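PDB 4ECF: ABC-type phosphate transport system, periplasmic component from Lactobacillus brevis, which probably serves as the phosphate-binding receptor of the PstSACB ABC transporter, handing phosphate over for import across the cytoplasmic membrane. Local coordinates for residues Val81-Val87 with Ala169-Phe175; Thr136-Gly141 with Arg203-Tyr207. All blocks are in the same frame, centred on the assembly; numbering follows the deposited sequence.

Contact 1. Residues Val81-Val87 with Ala169-Phe175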
loop_
_atom_site.group_PDB
_atom_site.type_symbol
_atom_site.label_atom_id
_atom_site.label_comp_id
_atom_site.label_asym_id
_atom_site.label_seq_id
_atom_site.Cartn_x
_atom_site.Cartn_y
_atom_site.Cartn_z
ATOM N N VAL A 81 0.305 4.461 -4.798
ATOM C CA VAL A 81 -0.878 3.836 -4.166
ATOM C C VAL A 81 -1.391 4.725 -3.029
ATOM O O VAL A 81 -0.608 5.193 -2.189
ATOM C CB VAL A 81 -0.550 2.407 -3.683
ATOM C CG1 VAL A 81 0.432 2.435 -2.494
ATOM C CG2 VAL A 81 -1.821 1.620 -3.407
ATOM N N GLY A 82 -2.699 4.965 -3.024
ATOM C CA GLY A 82 -3.375 5.609 -1.918
ATOM C C GLY A 82 -3.710 4.602 -0.837
ATOM O O GLY A 82 -3.933 3.406 -1.120
ATOM N N ILE A 83 -3.678 5.074 0.396
ATOM C CA ILE A 83 -4.062 4.283 1.584
ATOM C C ILE A 83 -5.192 5.011 2.299
ATOM O O ILE A 83 -5.141 6.250 2.515
ATOM C CB ILE A 83 -2.860 4.083 2.514
ATOM C CG1 ILE A 83 -1.795 3.238 1.808
ATOM C CG2 ILE A 83 -3.288 3.468 3.886
ATOM C CD1 ILE A 83 -0.419 3.463 2.386
ATOM N N THR A 84 -6.194 4.239 2.698
ATOM C CA THR A 84 -7.373 4.799 3.360
ATOM C C THR A 84 -7.747 4.011 4.623
ATOM O O THR A 84 -7.624 2.790 4.660
ATOM C CB THR A 84 -8.585 4.866 2.445
ATOM O OG1 THR A 84 -9.678 5.509 3.130
ATOM C CG2 THR A 84 -9.052 3.510 1.977
ATOM N N PRO A 85 -8.154 4.726 5.670
ATOM C CA PRO A 85 -8.838 4.005 6.759
ATOM C C PRO A 85 -10.106 3.365 6.228
ATOM O O PRO A 85 -10.748 3.870 5.284
ATOM C CB PRO A 85 -9.197 5.097 7.763
ATOM C CG PRO A 85 -8.621 6.364 7.276
ATOM C CD PRO A 85 -8.236 6.188 5.844
ATOM N N ILE A 86 -10.426 2.191 6.787
ATOM C CA ILE A 86 -11.657 1.505 6.507
ATOM C C ILE A 86 -12.305 1.087 7.801
ATOM O O ILE A 86 -11.634 0.790 8.771
ATOM C CB ILE A 86 -11.456 0.241 5.612
ATOM C CG1 ILE A 86 -10.385 -0.716 6.166
ATOM C CG2 ILE A 86 -11.084 0.646 4.160
ATOM C CD1 ILE A 86 -10.490 -2.133 5.603
ATOM N N VAL A 87 -13.631 1.114 7.818
ATOM C CA VAL A 87 -14.384 0.722 8.988
ATOM C C VAL A 87 -15.475 -0.268 8.644
ATOM O O VAL A 87 -15.915 -0.374 7.514
ATOM C CB VAL A 87 -15.008 1.932 9.708
ATOM C CG1 VAL A 87 -13.937 2.910 10.188
ATOM C CG2 VAL A 87 -16.040 2.625 8.829
ATOM N N ALA A 169 -14.957 -2.357 14.081
ATOM C CA ALA A 169 -13.562 -2.420 13.564
ATOM C C ALA A 169 -13.157 -1.208 12.721
ATOM O O ALA A 169 -13.939 -0.713 11.925
ATOM C CB ALA A 169 -13.349 -3.698 12.748
ATOM N N ILE A 170 -11.914 -0.797 12.918
ATOM C CA ILE A 170 -11.220 0.096 12.020
ATOM C C ILE A 170 -9.819 -0.420 11.687
ATOM O O ILE A 170 -9.123 -0.926 12.520
ATOM C CB ILE A 170 -11.185 1.528 12.606
ATOM C CG1 ILE A 170 -10.499 2.487 11.653
ATOM C CG2 ILE A 170 -10.527 1.541 14.010
ATOM C CD1 ILE A 170 -10.615 3.970 12.028
ATOM N N SER A 171 -9.414 -0.221 10.436
ATOM C CA SER A 171 -8.054 -0.530 9.975
ATOM C C SER A 171 -7.713 0.404 8.819
ATOM O O SER A 171 -8.316 1.473 8.655
ATOM C CB SER A 171 -7.890 -1.988 9.571
ATOM O OG SER A 171 -6.512 -2.337 9.501
ATOM N N TYR A 172 -6.702 0.007 8.087
ATOM C CA TYR A 172 -6.223 0.796 6.944
ATOM C C TYR A 172 -5.842 -0.155 5.831
ATOM O O TYR A 172 -5.292 -1.224 6.094
ATOM C CB TYR A 172 -5.054 1.676 7.395
ATOM C CG TYR A 172 -4.116 1.003 8.323
ATOM C CD1 TYR A 172 -3.111 0.191 7.855
ATOM C CD2 TYR A 172 -4.293 1.069 9.718
ATOM C CE1 TYR A 172 -2.246 -0.467 8.713
ATOM C CE2 TYR A 172 -3.439 0.427 10.586
ATOM C CZ TYR A 172 -2.401 -0.361 10.080
ATOM O OH TYR A 172 -1.546 -1.015 10.951
ATOM N N VAL A 173 -6.055 0.270 4.571
ATOM C CA VAL A 173 -5.784 -0.556 3.429
ATOM C C VAL A 173 -5.581 0.294 2.191
ATOM O O VAL A 173 -6.086 1.422 2.086
ATOM C CB VAL A 173 -6.912 -1.598 3.184
ATOM C CG1 VAL A 173 -8.149 -0.969 2.517
ATOM C CG2 VAL A 173 -6.357 -2.840 2.519
ATOM N N ALA A 174 -4.779 -0.246 1.297
ATOM C CA ALA A 174 -4.567 0.384 -0.029
ATOM C C ALA A 174 -5.909 0.566 -0.769
ATOM O O ALA A 174 -6.786 -0.269 -0.688
ATOM C CB ALA A 174 -3.597 -0.479 -0.851
ATOM N N PHE A 175 -6.038 1.654 -1.556
ATOM C CA PHE A 175 -7.269 1.977 -2.276
ATOM C C PHE A 175 -7.927 0.821 -3.099
ATOM O O PHE A 175 -9.157 0.617 -3.030
ATOM C CB PHE A 175 -7.013 3.152 -3.250
ATOM C CG PHE A 175 -6.981 4.540 -2.630
ATOM C CD1 PHE A 175 -6.916 4.774 -1.262
ATOM C CD2 PHE A 175 -6.912 5.642 -3.465
ATOM C CE1 PHE A 175 -6.860 6.069 -0.764
ATOM C CE2 PHE A 175 -6.873 6.940 -2.957
ATOM C CZ PHE A 175 -6.821 7.141 -1.621
#
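Thr84 and Val173 form a hydrogen-bonded antiparallel pair: Thr84 N gives a nearly straight bond to Val173 O (2.9 Å, 175° at the hydrogen), and Val173 N answers to Thr84 O at 3.0 Å. Two residues on, Ile86 and Ser171 repeat the exchange, Ile86 N bonding to Ser171 O (2.9 Å) and Ser171 N to Ile86 O (3.0 Å). Just past strand 169-174, Phe175 N closes the ladder on Gly82 O at 2.8 Å, and the Phe175 ring lies over the glycine backbone, with Gly82 CA 3.5 Å from its centroid and almost on the ring normal. Strand 73-87 is a central member of the mixed sheet of this periplasmic-binding-protein fold. Ile83, Pro85 and Val87, whose pairs with 169-174 carry no direct backbone bonds, turn their backbone groups outward: Ile83 bonds with Ile204, Pro85 with Leu185 and Val87 with Gln183. Ile83 O also receives Trp202 NE1. Thr84 satisfies its hydroxyl locally, because OG1 stands opposite the backbone N (chi1 -176°) and bonds forward to Pro85 O at 2.9 Å. Ser171 OG is bonded to Ile125 O, and Tyr172 OH to Asn126 ND2 and Arg127 N, tying strand 169-174 to its parallel neighbour 123-127. Apolar contacts lie on both faces: Ile86 CG2 meets Val173 CG1 at 3.7 Å on the side covered by helix 156-165, and on the other Val87 CG1 packs against Ile170 CG1, while helix 132-140 covers Ile83 and Tyr172.

Contact 2. Residues Thr136-Gly141 with Arg203-Tyr207. With EDO (1,2-ethanediol), chain L; EDO (1,2-ethanediol), chain F.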
loop_
_atom_site.group_PDB
_atom_site.type_symbol
_atom_site.label_atom_id
_atom_site.label_comp_id
_atom_site.label_asym_id
_atom_site.label_seq_id
_atom_site.Cartn_x
_atom_site.Cartn_y
_atom_site.Cartn_z
ATOM N N THR A 136 3.274 3.867 6.209
ATOM C CA THR A 136 2.770 5.049 5.492
ATOM C C THR A 136 1.630 5.673 6.257
ATOM O O THR A 136 1.546 6.904 6.405
ATOM C CB THR A 136 2.358 4.668 4.041
ATOM O OG1 THR A 136 3.511 4.148 3.367
ATOM C CG2 THR A 136 1.904 5.911 3.308
ATOM N N PHE A 137 0.794 4.819 6.840
ATOM C CA PHE A 137 -0.387 5.266 7.567
ATOM C C PHE A 137 0.041 5.994 8.858
ATOM O O PHE A 137 -0.441 7.105 9.161
ATOM C CB PHE A 137 -1.326 4.089 7.861
ATOM C CG PHE A 137 -2.594 4.494 8.579
ATOM C CD1 PHE A 137 -3.592 5.169 7.902
ATOM C CD2 PHE A 137 -2.787 4.202 9.938
ATOM C CE1 PHE A 137 -4.784 5.521 8.535
ATOM C CE2 PHE A 137 -3.971 4.581 10.580
ATOM C CZ PHE A 137 -4.963 5.224 9.879
ATOM N N GLU A 138 1.015 5.427 9.561
ATOM C CA GLU A 138 1.508 6.082 10.805
ATOM C C GLU A 138 2.148 7.437 10.512
ATOM O O GLU A 138 1.888 8.422 11.212
ATOM C CB GLU A 138 2.425 5.116 11.609
ATOM C CG GLU A 138 1.623 3.886 12.112
ATOM C CD GLU A 138 2.278 2.994 13.174
ATOM O OE1 GLU A 138 3.515 2.983 13.267
ATOM O OE2 GLU A 138 1.544 2.251 13.880
ATOM N N GLN A 139 2.972 7.493 9.450
ATOM C CA GLN A 139 3.664 8.709 9.134
ATOM C C GLN A 139 2.706 9.811 8.616
ATOM O O GLN A 139 2.770 10.945 9.072
ATOM C CB GLN A 139 4.787 8.443 8.143
ATOM C CG GLN A 139 5.510 9.708 7.706
ATOM C CD GLN A 139 6.844 9.414 7.021
ATOM O OE1 GLN A 139 7.127 8.267 6.627
ATOM N NE2 GLN A 139 7.677 10.449 6.892
ATOM N N PHE A 140 1.859 9.480 7.632
ATOM C CA PHE A 140 1.089 10.496 6.932
ATOM C C PHE A 140 -0.373 10.617 7.336
ATOM O O PHE A 140 -1.032 11.633 7.025
ATOM C CB PHE A 140 1.234 10.276 5.408
ATOM C CG PHE A 140 2.652 10.384 4.929
ATOM C CD1 PHE A 140 3.259 11.622 4.854
ATOM C CD2 PHE A 140 3.380 9.262 4.569
ATOM C CE1 PHE A 140 4.575 11.738 4.463
ATOM C CE2 PHE A 140 4.708 9.365 4.180
ATOM C CZ PHE A 140 5.302 10.605 4.126
ATOM N N GLY A 141 -0.875 9.603 8.031
ATOM C CA GLY A 141 -2.208 9.573 8.650
ATOM C C GLY A 141 -2.253 9.952 10.132
ATOM O O GLY A 141 -3.098 10.748 10.559
ATOM N N ARG A 203 -3.151 12.971 1.913
ATOM C CA ARG A 203 -1.710 12.855 2.172
ATOM C C ARG A 203 -1.226 11.425 2.324
ATOM O O ARG A 203 0.003 11.170 2.345
ATOM C CB ARG A 203 -1.354 13.616 3.450
ATOM C CG ARG A 203 -1.497 15.135 3.304
ATOM C CD ARG A 203 -1.112 15.871 4.587
ATOM N NE ARG A 203 0.313 15.706 4.949
ATOM C CZ ARG A 203 0.791 14.992 5.978
ATOM N NH1 ARG A 203 -0.016 14.326 6.802
ATOM N NH2 ARG A 203 2.101 14.950 6.187
ATOM N N ILE A 204 -2.139 10.496 2.519
ATOM C CA ILE A 204 -1.733 9.098 2.836
ATOM C C ILE A 204 -1.605 8.280 1.535
ATOM O O ILE A 204 -2.587 7.758 1.016
ATOM C CB ILE A 204 -2.695 8.392 3.834
ATOM C CG1 ILE A 204 -3.272 9.349 4.887
ATOM C CG2 ILE A 204 -1.945 7.219 4.454
ATOM C CD1 ILE A 204 -4.243 8.639 5.820
ATOM N N TRP A 205 -0.360 8.169 1.039
ATOM C CA TRP A 205 -0.056 7.532 -0.228
ATOM C C TRP A 205 1.418 7.259 -0.209
ATOM O O TRP A 205 2.189 7.891 0.561
ATOM C CB TRP A 205 -0.458 8.365 -1.445
ATOM C CG TRP A 205 0.152 9.737 -1.519
ATOM C CD1 TRP A 205 -0.424 10.940 -1.159
ATOM C CD2 TRP A 205 1.426 10.068 -2.115
ATOM N NE1 TRP A 205 0.421 11.983 -1.428
ATOM C CE2 TRP A 205 1.566 11.524 -2.003
ATOM C CE3 TRP A 205 2.478 9.321 -2.659
ATOM C CZ2 TRP A 205 2.684 12.186 -2.474
ATOM C CZ3 TRP A 205 3.600 10.021 -3.140
ATOM C CH2 TRP A 205 3.691 11.423 -3.032
ATOM N N SER A 206 1.852 6.329 -1.039
ATOM C CA SER A 206 3.293 6.115 -1.221
ATOM C C SER A 206 3.614 5.725 -2.658
ATOM O O SER A 206 2.724 5.352 -3.412
ATOM C CB SER A 206 3.850 5.055 -0.269
ATOM O OG SER A 206 3.457 3.748 -0.661
ATOM N N TYR A 207 4.904 5.747 -2.983
ATOM C CA TYR A 207 5.378 5.228 -4.251
ATOM C C TYR A 207 5.473 3.704 -4.121
ATOM O O TYR A 207 5.739 3.178 -3.044
ATOM C CB TYR A 207 6.754 5.808 -4.639
ATOM C CG TYR A 207 6.739 7.317 -4.831
ATOM C CD1 TYR A 207 6.218 7.902 -5.986
ATOM C CD2 TYR A 207 7.250 8.153 -3.842
ATOM C CE1 TYR A 207 6.203 9.301 -6.144
ATOM C CE2 TYR A 207 7.229 9.542 -3.992
ATOM C CZ TYR A 207 6.725 10.098 -5.178
ATOM O OH TYR A 207 6.702 11.496 -5.343
HETATM C C1 EDO L . -1.249 13.611 9.740
HETATM O O1 EDO L . -0.014 12.859 9.609
HETATM C C2 EDO L . -1.012 15.116 9.563
HETATM O O2 EDO L . -1.120 15.852 10.796
HETATM C C1 EDO F . -6.847 14.257 4.501
HETATM O O1 EDO F . -6.458 15.314 5.409
HETATM C C2 EDO F . -5.978 13.008 4.607
HETATM O O2 EDO F . -4.599 13.270 4.352
HETATM O O HOH W 1 2.865 13.741 8.965
#
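Ile204 lies across the C-terminal end of helix 132-140, its CD1 methyl 3.6 Å from Gly141 CA and close to the Phe137 ring at CD1, while its CG2 branch rests near Phe137 CA and Thr136 O. Phe140 turns toward the 203-207 segment and sets its CB 3.4 Å from Arg203 O; the Arg203 guanidinium brings NH2 to the edge of the Phe140 ring, in its plane and 3.8 Å from CD1, the two flat groups being 63° apart. With OG1 beside the backbone N (chi1 -60°), Thr136 CG2 stands anti to it and touches Trp205 O at 3.4 Å. Phe140 O and Arg203 NH1 are near neighbours, but the angle is too poor for a hydrogen bond. An ethanediol, probably from the crystallisation liquor, joins them instead through its O1, with weak bonds to both. A water completes the link, donating to Gln139 O at 2.8 Å and accepting from Arg203 NH2. A second ethanediol takes the Arg203 backbone N-H at 2.9 Å. In the next shell, Gln139 CG covers one face of the Phe140 ring, and Arg252 makes cation-pi contacts with both Phe140 and Trp205 and bonds to Trp205 O. Thr136 OG1 is held by Gly132 O, Ser206 OG by Asp59 O. Helix 132-140 thus packs on the mixed sheet of the periplasmic-binding-protein fold where strands 73-87 and 205-213 run antiparallel: Ile83 touches both Thr136 and Ile204, Tyr172 of strand 169-174 stacks on Phe137, and strand 250-252 lies against Trp205 and Ser206.

Overall arrangement
Both contacts are largely buried and meet on strand 73-87, which pairs with 169-174 in contact 1 and, along its other edge, with the 205-213 strand of contact 2. There Val81 N lies 2.9 Å from Ser206 O, a probable hydrogen bond, and Ile83 is the residue shared by both contacts, joining sheet to helix 132-140. Contact 1 is strand pairing within the sheet, built on direct backbone bonds and apolar side chains. Contact 2 is helix-to-strand packing, apolar around Ile204 but ending at exposed Arg203, where water and ethanediol supply the bridging bonds. The segments of the two contacts alternate along the chain.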